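Local coordinates for succinate-semialdehyde dehydrogenase (Synechococcus sp., PDB 4ITB), which probably oxidises succinate semialdehyde to succinate, using NADP+ as the hydride acceptor, at residues M130-P135 and N260-I265; I5-P10 and V161-L166; A243-A248 and A278-K283. All coordinates share one frame; numbering follows the deposited sequence.

Contact 1 (M130-P135 and N260-I265). With NDP (NADPH dihydro-nicotinamide-adenine-dinucleotide phosphate), chain C; SSN (4-oxobutanoic acid), chain D.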
loop_
_atom_site.group_PDB
_atom_site.type_symbol
_atom_site.label_atom_id
_atom_site.label_comp_id
_atom_site.label_asym_id
_atom_site.label_seq_id
_atom_site.Cartn_x
_atom_site.Cartn_y
_atom_site.Cartn_z
ATOM N N MET A 130 -6.620 5.091 15.757
ATOM C CA MET A 130 -6.978 3.826 16.392
ATOM C C MET A 130 -8.358 3.851 17.049
ATOM O O MET A 130 -8.874 4.909 17.399
ATOM C CB MET A 130 -5.893 3.428 17.395
ATOM C CG MET A 130 -4.566 3.081 16.703
ATOM S SD MET A 130 -4.572 1.510 15.756
ATOM C CE MET A 130 -4.085 2.075 14.142
ATOM N N PRO A 131 -8.979 2.675 17.197
ATOM C CA PRO A 131 -10.329 2.574 17.755
ATOM C C PRO A 131 -10.353 2.143 19.224
ATOM O O PRO A 131 -9.359 1.645 19.760
ATOM C CB PRO A 131 -10.944 1.477 16.896
ATOM C CG PRO A 131 -9.810 0.526 16.741
ATOM C CD PRO A 131 -8.556 1.393 16.601
ATOM N N TRP A 132 -11.510 2.308 19.856
ATOM C CA TRP A 132 -11.652 2.043 21.285
ATOM C C TRP A 132 -11.776 0.564 21.642
ATOM O O TRP A 132 -11.718 0.227 22.818
ATOM C CB TRP A 132 -12.875 2.797 21.846
ATOM C CG TRP A 132 -14.097 2.594 20.984
ATOM C CD1 TRP A 132 -14.576 3.454 20.048
ATOM C CD2 TRP A 132 -14.956 1.438 20.953
ATOM N NE1 TRP A 132 -15.679 2.913 19.426
ATOM C CE2 TRP A 132 -15.927 1.686 19.957
ATOM C CE3 TRP A 132 -14.995 0.235 21.655
ATOM C CZ2 TRP A 132 -16.932 0.759 19.665
ATOM C CZ3 TRP A 132 -15.990 -0.686 21.351
ATOM C CH2 TRP A 132 -16.948 -0.410 20.372
ATOM N N ASN A 133 -11.970 -0.318 20.656
ATOM C CA ASN A 133 -12.367 -1.693 21.002
ATOM C C ASN A 133 -11.245 -2.573 21.546
ATOM O O ASN A 133 -11.485 -3.457 22.361
ATOM C CB ASN A 133 -13.150 -2.377 19.872
ATOM C CG ASN A 133 -12.319 -2.617 18.636
ATOM O OD1 ASN A 133 -11.376 -1.872 18.342
ATOM N ND2 ASN A 133 -12.673 -3.658 17.889
ATOM N N PHE A 134 -10.021 -2.305 21.100
ATOM C CA PHE A 134 -8.838 -2.944 21.669
ATOM C C PHE A 134 -7.847 -1.814 21.888
ATOM O O PHE A 134 -6.895 -1.627 21.119
ATOM C CB PHE A 134 -8.279 -4.034 20.744
ATOM C CG PHE A 134 -9.189 -5.226 20.600
ATOM C CD1 PHE A 134 -10.066 -5.322 19.530
ATOM C CD2 PHE A 134 -9.175 -6.235 21.546
ATOM C CE1 PHE A 134 -10.918 -6.414 19.404
ATOM C CE2 PHE A 134 -10.022 -7.341 21.421
ATOM C CZ PHE A 134 -10.892 -7.421 20.349
ATOM N N PRO A 135 -8.077 -1.026 22.943
ATOM C CA PRO A 135 -7.378 0.260 23.057
ATOM C C PRO A 135 -5.887 0.146 23.364
ATOM O O PRO A 135 -5.172 1.130 23.181
ATOM C CB PRO A 135 -8.127 0.962 24.193
ATOM C CG PRO A 135 -8.681 -0.156 25.026
ATOM C CD PRO A 135 -8.990 -1.280 24.071
ATOM N N ASN A 260 -17.557 -8.159 24.194
ATOM C CA ASN A 260 -18.964 -7.747 24.114
ATOM C C ASN A 260 -19.464 -7.645 22.675
ATOM O O ASN A 260 -20.321 -6.817 22.350
ATOM C CB ASN A 260 -19.185 -6.443 24.893
ATOM C CG ASN A 260 -18.638 -6.521 26.312
ATOM O OD1 ASN A 260 -18.671 -7.584 26.934
ATOM N ND2 ASN A 260 -18.123 -5.399 26.826
ATOM N N GLY A 261 -18.907 -8.498 21.819
ATOM C CA GLY A 261 -19.268 -8.544 20.414
ATOM C C GLY A 261 -18.522 -7.564 19.523
ATOM O O GLY A 261 -18.643 -7.607 18.300
ATOM N N GLN A 262 -17.745 -6.676 20.137
ATOM C CA GLN A 262 -17.160 -5.547 19.420
ATOM C C GLN A 262 -15.778 -5.877 18.863
ATOM O O GLN A 262 -14.756 -5.319 19.272
ATOM C CB GLN A 262 -17.125 -4.328 20.344
ATOM C CG GLN A 262 -18.513 -3.964 20.885
ATOM C CD GLN A 262 -18.461 -3.109 22.129
ATOM O OE1 GLN A 262 -19.140 -2.081 22.211
ATOM N NE2 GLN A 262 -17.670 -3.528 23.109
ATOM N N SER A 263 -15.754 -6.814 17.921
ATOM C CA SER A 263 -14.521 -7.182 17.237
ATOM C C SER A 263 -14.744 -7.278 15.749
ATOM O O SER A 263 -15.759 -7.812 15.291
ATOM C CB SER A 263 -13.993 -8.521 17.736
ATOM O OG SER A 263 -12.907 -8.939 16.921
ATOM N N CYS A 264 -13.771 -6.778 15.001
ATOM C CA CYS A 264 -13.751 -6.856 13.552
ATOM C C CYS A 264 -13.832 -8.301 13.051
ATOM O O CYS A 264 -14.384 -8.555 11.990
ATOM C CB CYS A 264 -12.472 -6.186 13.037
ATOM S SG CYS A 264 -10.938 -6.998 13.586
ATOM N N ILE A 265 -13.279 -9.229 13.832
ATOM C CA ILE A 265 -13.256 -10.652 13.482
ATOM C C ILE A 265 -14.164 -11.503 14.373
ATOM O O ILE A 265 -13.955 -12.707 14.505
ATOM C CB ILE A 265 -11.821 -11.243 13.480
ATOM C CG1 ILE A 265 -11.119 -10.956 14.808
ATOM C CG2 ILE A 265 -11.022 -10.704 12.295
ATOM C CD1 ILE A 265 -9.730 -11.588 14.931
HETATM P PA NDP C . -14.844 5.244 14.121
HETATM O O1A NDP C . -14.372 4.703 12.800
HETATM O O2A NDP C . -15.596 6.545 14.137
HETATM O O5B NDP C . -13.549 5.472 15.053
HETATM C C5B NDP C . -12.260 4.897 14.814
HETATM C C4B NDP C . -11.168 5.959 14.934
HETATM O O4B NDP C . -11.247 6.824 13.797
HETATM C C3B NDP C . -11.305 6.868 16.154
HETATM O O3B NDP C . -9.994 7.290 16.556
HETATM C C2B NDP C . -12.059 8.046 15.571
HETATM O O2B NDP C . -11.878 9.235 16.318
HETATM C C1B NDP C . -11.363 8.173 14.249
HETATM N N9A NDP C . -12.120 8.859 13.198
HETATM C C8A NDP C . -13.452 8.834 12.973
HETATM N N7A NDP C . -13.753 9.569 11.871
HETATM C C5A NDP C . -12.594 10.034 11.377
HETATM C C6A NDP C . -12.179 10.876 10.249
HETATM N N6A NDP C . -13.100 11.360 9.383
HETATM N N1A NDP C . -10.861 11.124 10.115
HETATM C C2A NDP C . -9.935 10.651 10.960
HETATM N N3A NDP C . -10.240 9.894 12.021
HETATM C C4A NDP C . -11.527 9.568 12.258
HETATM O O3 NDP C . -15.733 4.131 14.881
HETATM P PN NDP C . -17.058 4.323 15.801
HETATM O O1N NDP C . -17.980 5.407 15.282
HETATM O O2N NDP C . -16.633 4.338 17.244
HETATM O O5D NDP C . -17.733 2.892 15.508
HETATM C C5D NDP C . -18.671 2.785 14.438
HETATM C C4D NDP C . -18.549 1.428 13.754
HETATM O O4D NDP C . -17.285 1.287 13.097
HETATM C C3D NDP C . -18.601 0.265 14.729
HETATM O O3D NDP C . -19.938 -0.117 15.044
HETATM C C2D NDP C . -17.909 -0.816 13.936
HETATM O O2D NDP C . -18.837 -1.331 12.971
HETATM C C1D NDP C . -16.797 -0.059 13.218
HETATM N N1N NDP C . -15.536 -0.140 13.989
HETATM C C2N NDP C . -14.597 -1.011 13.591
HETATM C C3N NDP C . -13.528 -1.359 14.416
HETATM C C7N NDP C . -12.480 -2.330 13.949
HETATM O O7N NDP C . -11.836 -2.968 14.771
HETATM N N7N NDP C . -12.251 -2.474 12.648
HETATM C C4N NDP C . -13.388 -0.770 15.798
HETATM C C5N NDP C . -14.294 0.357 15.977
HETATM C C6N NDP C . -15.313 0.628 15.076
HETATM P P2B NDP C . -12.996 9.761 17.343
HETATM O O1X NDP C . -12.399 11.044 17.833
HETATM O O2X NDP C . -14.237 9.987 16.498
HETATM O O3X NDP C . -13.202 8.723 18.405
HETATM C C1 SSN D . -8.117 -8.459 16.848
HETATM O O1 SSN D . -6.944 -8.286 16.419
HETATM C C2 SSN D . -9.275 -7.682 16.316
HETATM O O2 SSN D . -8.328 -9.301 17.752
HETATM C C3 SSN D . -9.053 -6.495 15.444
HETATM C C4 SSN D . -10.256 -5.798 14.888
HETATM O O4 SSN D . -11.281 -5.448 15.756
#
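Asn133 has its CG between the backbone N and the carbonyl carbon (chi1 66°), and this carries its amide to the backbone carbonyl of Gln262. Asn133 ND2 donates to Gln262 O at 3.0 Å, with an N-H...O angle of 163°. The acceptor lies close to the plane of the Asn133 amide, but the donor comes from above the carbonyl plane of Gln262. The same ND2 also gives a hydrogen bond to O4 of the 4-oxobutanoic acid at 3.1 Å and a weak one to NADPH O7N. These bonds should hold the amide against rotation. Cys264 supplies the second grip on O4, its backbone N donating to that atom at 2.9 Å. Cys264 SG is covalently joined to ligand C4, 1.9 Å away.

The side chains of Trp132 and Gln262 cross at about a right angle, their ring and amide planes 60° apart. Gln262 CG lies at the indole edge, in its plane. Trp132 CH2 approaches Gln262 OE1 to 3.3 Å, while that oxygen is hydrogen-bonded to Ala307 N. At the same indole, Trp132 NE1 donates to NADPH O2N at 2.8 Å. Phe134 turns one face to ligand O2, and its ring edge faces Ser263 OG, with CE1 of Phe134 4.1 Å from that oxygen. Ser263 OG in turn accepts from Ile265 N in an ST turn. The asparagine amide and the cysteine backbone N both hold the oxygen of a cysteine-bound substrate, consistent with the oxyanion hole of an aldehyde dehydrogenase active site.

Contact 2 (I5-P10 and V161-L166)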
loop_
_atom_site.group_PDB
_atom_site.type_symbol
_atom_site.label_atom_id
_atom_site.label_comp_id
_atom_site.label_asym_id
_atom_site.label_seq_id
_atom_site.Cartn_x
_atom_site.Cartn_y
_atom_site.Cartn_z
ATOM N N ILE A 5 -13.626 14.591 24.151
ATOM C CA ILE A 5 -12.613 13.683 24.669
ATOM C C ILE A 5 -12.840 13.520 26.159
ATOM O O ILE A 5 -12.677 14.465 26.936
ATOM C CB ILE A 5 -11.191 14.193 24.407
ATOM C CG1 ILE A 5 -10.977 14.409 22.910
ATOM C CG2 ILE A 5 -10.177 13.197 24.965
ATOM C CD1 ILE A 5 -9.652 15.065 22.573
ATOM N N ALA A 6 -13.233 12.322 26.561
ATOM C CA ALA A 6 -13.651 12.105 27.929
ATOM C C ALA A 6 -13.684 10.631 28.275
ATOM O O ALA A 6 -13.890 9.772 27.403
ATOM C CB ALA A 6 -15.027 12.722 28.156
ATOM N N THR A 7 -13.476 10.349 29.555
ATOM C CA THR A 7 -13.766 9.036 30.109
ATOM C C THR A 7 -15.210 9.058 30.588
ATOM O O THR A 7 -15.558 9.805 31.511
ATOM C CB THR A 7 -12.846 8.705 31.298
ATOM O OG1 THR A 7 -11.474 8.710 30.870
ATOM C CG2 THR A 7 -13.188 7.339 31.887
ATOM N N ILE A 8 -16.049 8.263 29.934
ATOM C CA ILE A 8 -17.418 8.061 30.376
ATOM C C ILE A 8 -17.586 6.566 30.569
ATOM O O ILE A 8 -17.495 5.793 29.612
ATOM C CB ILE A 8 -18.439 8.607 29.364
ATOM C CG1 ILE A 8 -18.208 10.105 29.148
ATOM C CG2 ILE A 8 -19.864 8.356 29.860
ATOM C CD1 ILE A 8 -19.084 10.728 28.071
ATOM N N ASN A 9 -17.786 6.158 31.818
ATOM C CA ASN A 9 -17.845 4.745 32.177
ATOM C C ASN A 9 -19.120 4.119 31.610
ATOM O O ASN A 9 -20.222 4.497 32.011
ATOM C CB ASN A 9 -17.806 4.611 33.700
ATOM C CG ASN A 9 -17.639 3.177 34.164
ATOM O OD1 ASN A 9 -18.094 2.237 33.509
ATOM N ND2 ASN A 9 -16.986 3.001 35.308
ATOM N N PRO A 10 -18.988 3.163 30.672
ATOM C CA PRO A 10 -20.186 2.617 30.018
ATOM C C PRO A 10 -21.010 1.703 30.917
ATOM O O PRO A 10 -22.138 1.367 30.554
ATOM C CB PRO A 10 -19.607 1.820 28.836
ATOM C CG PRO A 10 -18.250 1.403 29.316
ATOM C CD PRO A 10 -17.748 2.593 30.107
ATOM N N VAL A 161 -11.307 6.830 24.770
ATOM C CA VAL A 161 -10.266 6.137 25.536
ATOM C C VAL A 161 -9.013 6.995 25.793
ATOM O O VAL A 161 -7.880 6.532 25.606
ATOM C CB VAL A 161 -9.910 4.748 24.915
ATOM C CG1 VAL A 161 -11.102 3.795 25.011
ATOM C CG2 VAL A 161 -9.459 4.892 23.462
ATOM N N PRO A 162 -9.201 8.243 26.268
ATOM C CA PRO A 162 -8.032 9.104 26.485
ATOM C C PRO A 162 -7.066 8.556 27.540
ATOM O O PRO A 162 -5.851 8.697 27.388
ATOM C CB PRO A 162 -8.661 10.430 26.942
ATOM C CG PRO A 162 -9.975 10.043 27.527
ATOM C CD PRO A 162 -10.453 8.913 26.672
ATOM N N GLN A 163 -7.579 7.942 28.597
ATOM C CA GLN A 163 -6.678 7.401 29.606
ATOM C C GLN A 163 -5.853 6.249 29.065
ATOM O O GLN A 163 -4.673 6.136 29.382
ATOM C CB GLN A 163 -7.424 7.000 30.873
ATOM C CG GLN A 163 -8.046 8.181 31.593
ATOM C CD GLN A 163 -8.640 7.778 32.922
ATOM O OE1 GLN A 163 -7.951 7.220 33.782
ATOM N NE2 GLN A 163 -9.929 8.036 33.093
ATOM N N CYS A 164 -6.452 5.411 28.226
ATOM C CA CYS A 164 -5.690 4.347 27.572
ATOM C C CYS A 164 -4.606 4.945 26.682
ATOM O O CYS A 164 -3.455 4.500 26.713
ATOM C CB CYS A 164 -6.595 3.445 26.737
ATOM S SG CYS A 164 -7.726 2.415 27.690
ATOM N N ALA A 165 -4.979 5.960 25.911
ATOM C CA ALA A 165 -4.046 6.607 25.003
ATOM C C ALA A 165 -2.856 7.202 25.761
ATOM O O ALA A 165 -1.704 7.046 25.342
ATOM C CB ALA A 165 -4.766 7.664 24.196
ATOM N N LEU A 166 -3.128 7.862 26.884
ATOM C CA LEU A 166 -2.063 8.460 27.685
ATOM C C LEU A 166 -1.205 7.379 28.334
ATOM O O LEU A 166 0.010 7.530 28.454
ATOM C CB LEU A 166 -2.642 9.403 28.738
ATOM C CG LEU A 166 -3.307 10.644 28.155
ATOM C CD1 LEU A 166 -4.106 11.350 29.237
ATOM C CD2 LEU A 166 -2.267 11.581 27.551
#
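The side-chain amide of Gln163 meets Thr7 with its NE2 end, and Thr7 OG1 lies only 13° out of the amide plane. Gln163 NE2 donates to Thr7 OG1 at 2.8 Å, with an N-H...O angle of 160°. The chain of Gln163 runs extended beyond CG (chi2 -173°), which lets the amide reach across to the strand. The two side chains cross at about a right angle. Thr7 OG1 has a second hydrogen-bond partner, Glu74 OE2, from helix 64-75.

The Pro162 ring lies beside this bond. Its CB meets the methyl CG2 of Ile5 at 3.7 Å, the two side chains sliding past each other in opposite directions. Further round the ring, Pro162 CD packs on the backbone carbonyl, 3.6 Å from Ala6 O.

Glu74 also hydrogen-bonds to Gln163 N and Cys164 N, so its carboxylate serves the first turn of the helix as well as the strand. Strand 6-8, half of a two-stranded antiparallel hairpin with 15-18, thus sits at the start of helix 162-175. That helix follows Val161 at the N-cap and links neighbouring parallel strands 152-156 and 182-185 in a beta-alpha-beta unit.

Contact 3 (A243-A248 and A278-K283); sequences ADLDEA and AEFLEK
Asp246 and Lys283 cross at an oblique slant and meet through their charged ends. Lys283 NZ gives a hydrogen bond and salt bridge to Asp246 OD1 at 2.8 Å, and OD1 receives it on its syn lone pair. The lysine chain is extended beyond CG. Its NZ also bonds Glu279 OE2, one helical turn earlier, at 2.7 Å, and this oxygen uses its anti lone pair. One ammonium group thus bridges two carboxylates. A methionine in place of Lys283 would probably leave Asp246 and Glu279 without their shared positive partner, with Asp246 OD1 and Glu279 OE2 only 4.7 Å apart.

Leu245 slants across Glu279 and sets a methyl against its carboxylate. Leu245 CD2 is 3.4 Å from Glu279 CD, and both carboxylate oxygens are almost as near. Phe280 has its CG anti to the backbone N (chi1 -176°), and its ring meets the other helix by an edge. The methyl of Ala248 lies there, in the ring plane, with CB 3.8 Å from Phe280 CE1.

Asp244 caps the start of helix 245-257, its OD1 accepting from Glu247 N. Glu247 makes a salt bridge to Lys456 of the second subunit. Phe280 packs on Val249, on Val239 of strand 235-239, and on Phe270 and Leu272 of strand 267-273. Leu245 also rests on Val239, so helices 245-257 and 274-289 lie together against parallel strands of the seven-stranded sheet.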
loop_
_atom_site.group_PDB
_atom_site.type_symbol
_atom_site.label_atom_id
_atom_site.label_comp_id
_atom_site.label_asym_id
_atom_site.label_seq_id
_atom_site.Cartn_x
_atom_site.Cartn_y
_atom_site.Cartn_z
ATOM N N ALA A 243 -18.354 -31.633 11.138
ATOM C CA ALA A 243 -17.755 -30.819 12.196
ATOM C C ALA A 243 -17.933 -31.428 13.586
ATOM O O ALA A 243 -18.884 -32.171 13.835
ATOM C CB ALA A 243 -18.337 -29.415 12.175
ATOM N N ASP A 244 -17.009 -31.105 14.485
ATOM C CA ASP A 244 -17.215 -31.345 15.911
ATOM C C ASP A 244 -18.201 -30.284 16.374
ATOM O O ASP A 244 -17.819 -29.144 16.645
ATOM C CB ASP A 244 -15.895 -31.233 16.684
ATOM C CG ASP A 244 -16.040 -31.572 18.178
ATOM O OD1 ASP A 244 -17.143 -31.427 18.761
ATOM O OD2 ASP A 244 -15.022 -31.970 18.781
ATOM N N LEU A 245 -19.474 -30.660 16.446
ATOM C CA LEU A 245 -20.555 -29.709 16.682
ATOM C C LEU A 245 -20.445 -29.008 18.030
ATOM O O LEU A 245 -20.618 -27.794 18.115
ATOM C CB LEU A 245 -21.914 -30.403 16.564
ATOM C CG LEU A 245 -22.907 -29.879 15.528
ATOM C CD1 LEU A 245 -22.213 -29.573 14.210
ATOM C CD2 LEU A 245 -24.023 -30.889 15.315
ATOM N N ASP A 246 -20.162 -29.763 19.085
ATOM C CA ASP A 246 -20.074 -29.159 20.411
ATOM C C ASP A 246 -18.918 -28.162 20.495
ATOM O O ASP A 246 -19.061 -27.086 21.076
ATOM C CB ASP A 246 -19.961 -30.224 21.509
ATOM C CG ASP A 246 -21.267 -30.962 21.757
ATOM O OD1 ASP A 246 -22.317 -30.565 21.212
ATOM O OD2 ASP A 246 -21.238 -31.947 22.525
ATOM N N GLU A 247 -17.778 -28.503 19.899
ATOM C CA GLU A 247 -16.657 -27.562 19.864
ATOM C C GLU A 247 -17.013 -26.317 19.053
ATOM O O GLU A 247 -16.704 -25.199 19.462
ATOM C CB GLU A 247 -15.375 -28.208 19.312
ATOM C CG GLU A 247 -14.161 -27.290 19.450
ATOM C CD GLU A 247 -12.909 -27.797 18.752
ATOM O OE1 GLU A 247 -12.980 -28.823 18.045
ATOM O OE2 GLU A 247 -11.848 -27.155 18.923
ATOM N N ALA A 248 -17.662 -26.512 17.911
ATOM C CA ALA A 248 -18.074 -25.397 17.064
ATOM C C ALA A 248 -19.019 -24.443 17.800
ATOM O O ALA A 248 -18.902 -23.222 17.660
ATOM C CB ALA A 248 -18.712 -25.907 15.774
ATOM N N ALA A 278 -30.369 -27.734 12.974
ATOM C CA ALA A 278 -31.267 -27.762 14.131
ATOM C C ALA A 278 -30.504 -27.973 15.439
ATOM O O ALA A 278 -30.719 -27.248 16.413
ATOM C CB ALA A 278 -32.343 -28.835 13.953
ATOM N N GLU A 279 -29.610 -28.956 15.456
ATOM C CA GLU A 279 -28.825 -29.259 16.644
ATOM C C GLU A 279 -27.897 -28.101 16.992
ATOM O O GLU A 279 -27.821 -27.685 18.149
ATOM C CB GLU A 279 -28.020 -30.548 16.459
ATOM C CG GLU A 279 -27.146 -30.879 17.652
ATOM C CD GLU A 279 -26.363 -32.166 17.491
ATOM O OE1 GLU A 279 -26.608 -32.904 16.516
ATOM O OE2 GLU A 279 -25.495 -32.432 18.348
ATOM N N PHE A 280 -27.194 -27.578 15.992
ATOM C CA PHE A 280 -26.262 -26.491 16.245
ATOM C C PHE A 280 -26.997 -25.265 16.777
ATOM O O PHE A 280 -26.550 -24.645 17.743
ATOM C CB PHE A 280 -25.463 -26.126 14.989
ATOM C CG PHE A 280 -24.419 -25.063 15.240
ATOM C CD1 PHE A 280 -23.103 -25.409 15.503
ATOM C CD2 PHE A 280 -24.770 -23.722 15.244
ATOM C CE1 PHE A 280 -22.158 -24.427 15.758
ATOM C CE2 PHE A 280 -23.832 -22.742 15.496
ATOM C CZ PHE A 280 -22.533 -23.095 15.754
ATOM N N LEU A 281 -28.107 -24.903 16.144
ATOM C CA LEU A 281 -28.826 -23.696 16.532
ATOM C C LEU A 281 -29.369 -23.815 17.951
ATOM O O LEU A 281 -29.307 -22.857 18.726
ATOM C CB LEU A 281 -29.954 -23.386 15.549
ATOM C CG LEU A 281 -30.776 -22.134 15.853
ATOM C CD1 LEU A 281 -29.874 -20.909 15.983
ATOM C CD2 LEU A 281 -31.857 -21.904 14.799
ATOM N N GLU A 282 -29.905 -24.982 18.295
ATOM C CA GLU A 282 -30.410 -25.186 19.642
ATOM C C GLU A 282 -29.284 -25.026 20.658
ATOM O O GLU A 282 -29.448 -24.368 21.691
ATOM C CB GLU A 282 -31.039 -26.571 19.760
ATOM C CG GLU A 282 -31.441 -26.939 21.179
ATOM C CD GLU A 282 -32.937 -26.964 21.359
ATOM O OE1 GLU A 282 -33.614 -26.014 20.909
ATOM O OE2 GLU A 282 -33.437 -27.941 21.946
ATOM N N LYS A 283 -28.136 -25.632 20.370
ATOM C CA LYS A 283 -26.996 -25.550 21.271
ATOM C C LYS A 283 -26.438 -24.126 21.368
ATOM O O LYS A 283 -26.002 -23.695 22.442
ATOM C CB LYS A 283 -25.925 -26.587 20.903
ATOM C CG LYS A 283 -26.365 -28.022 21.223
ATOM C CD LYS A 283 -25.369 -29.078 20.769
ATOM C CE LYS A 283 -25.733 -30.440 21.368
ATOM N NZ LYS A 283 -24.906 -31.556 20.836
#

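In the fold
From the N terminus, residues 5-10 open contact 2, then 130-135 open contact 1. Contact 2 closes at 161-166, before contact 1 does, so the two cross. Contact 3 opens at 243-248, contact 1 closes at 260-265, and contact 3 closes at 278-283, so these cross too. Contacts 2 and 3 follow in series, and none nests. Contacts 1 and 2 touch through Trp132 on Val161 and Pro135 on Cys164. Contact 3 lies apart, its centre about 26 Å from that of contact 1. Contact 1 joins loops next to the eight-stranded and the seven-stranded sheets. Contact 2 ties the N-terminal hairpin to a helix linking two strands of the former, and contact 3 pairs helices on the latter.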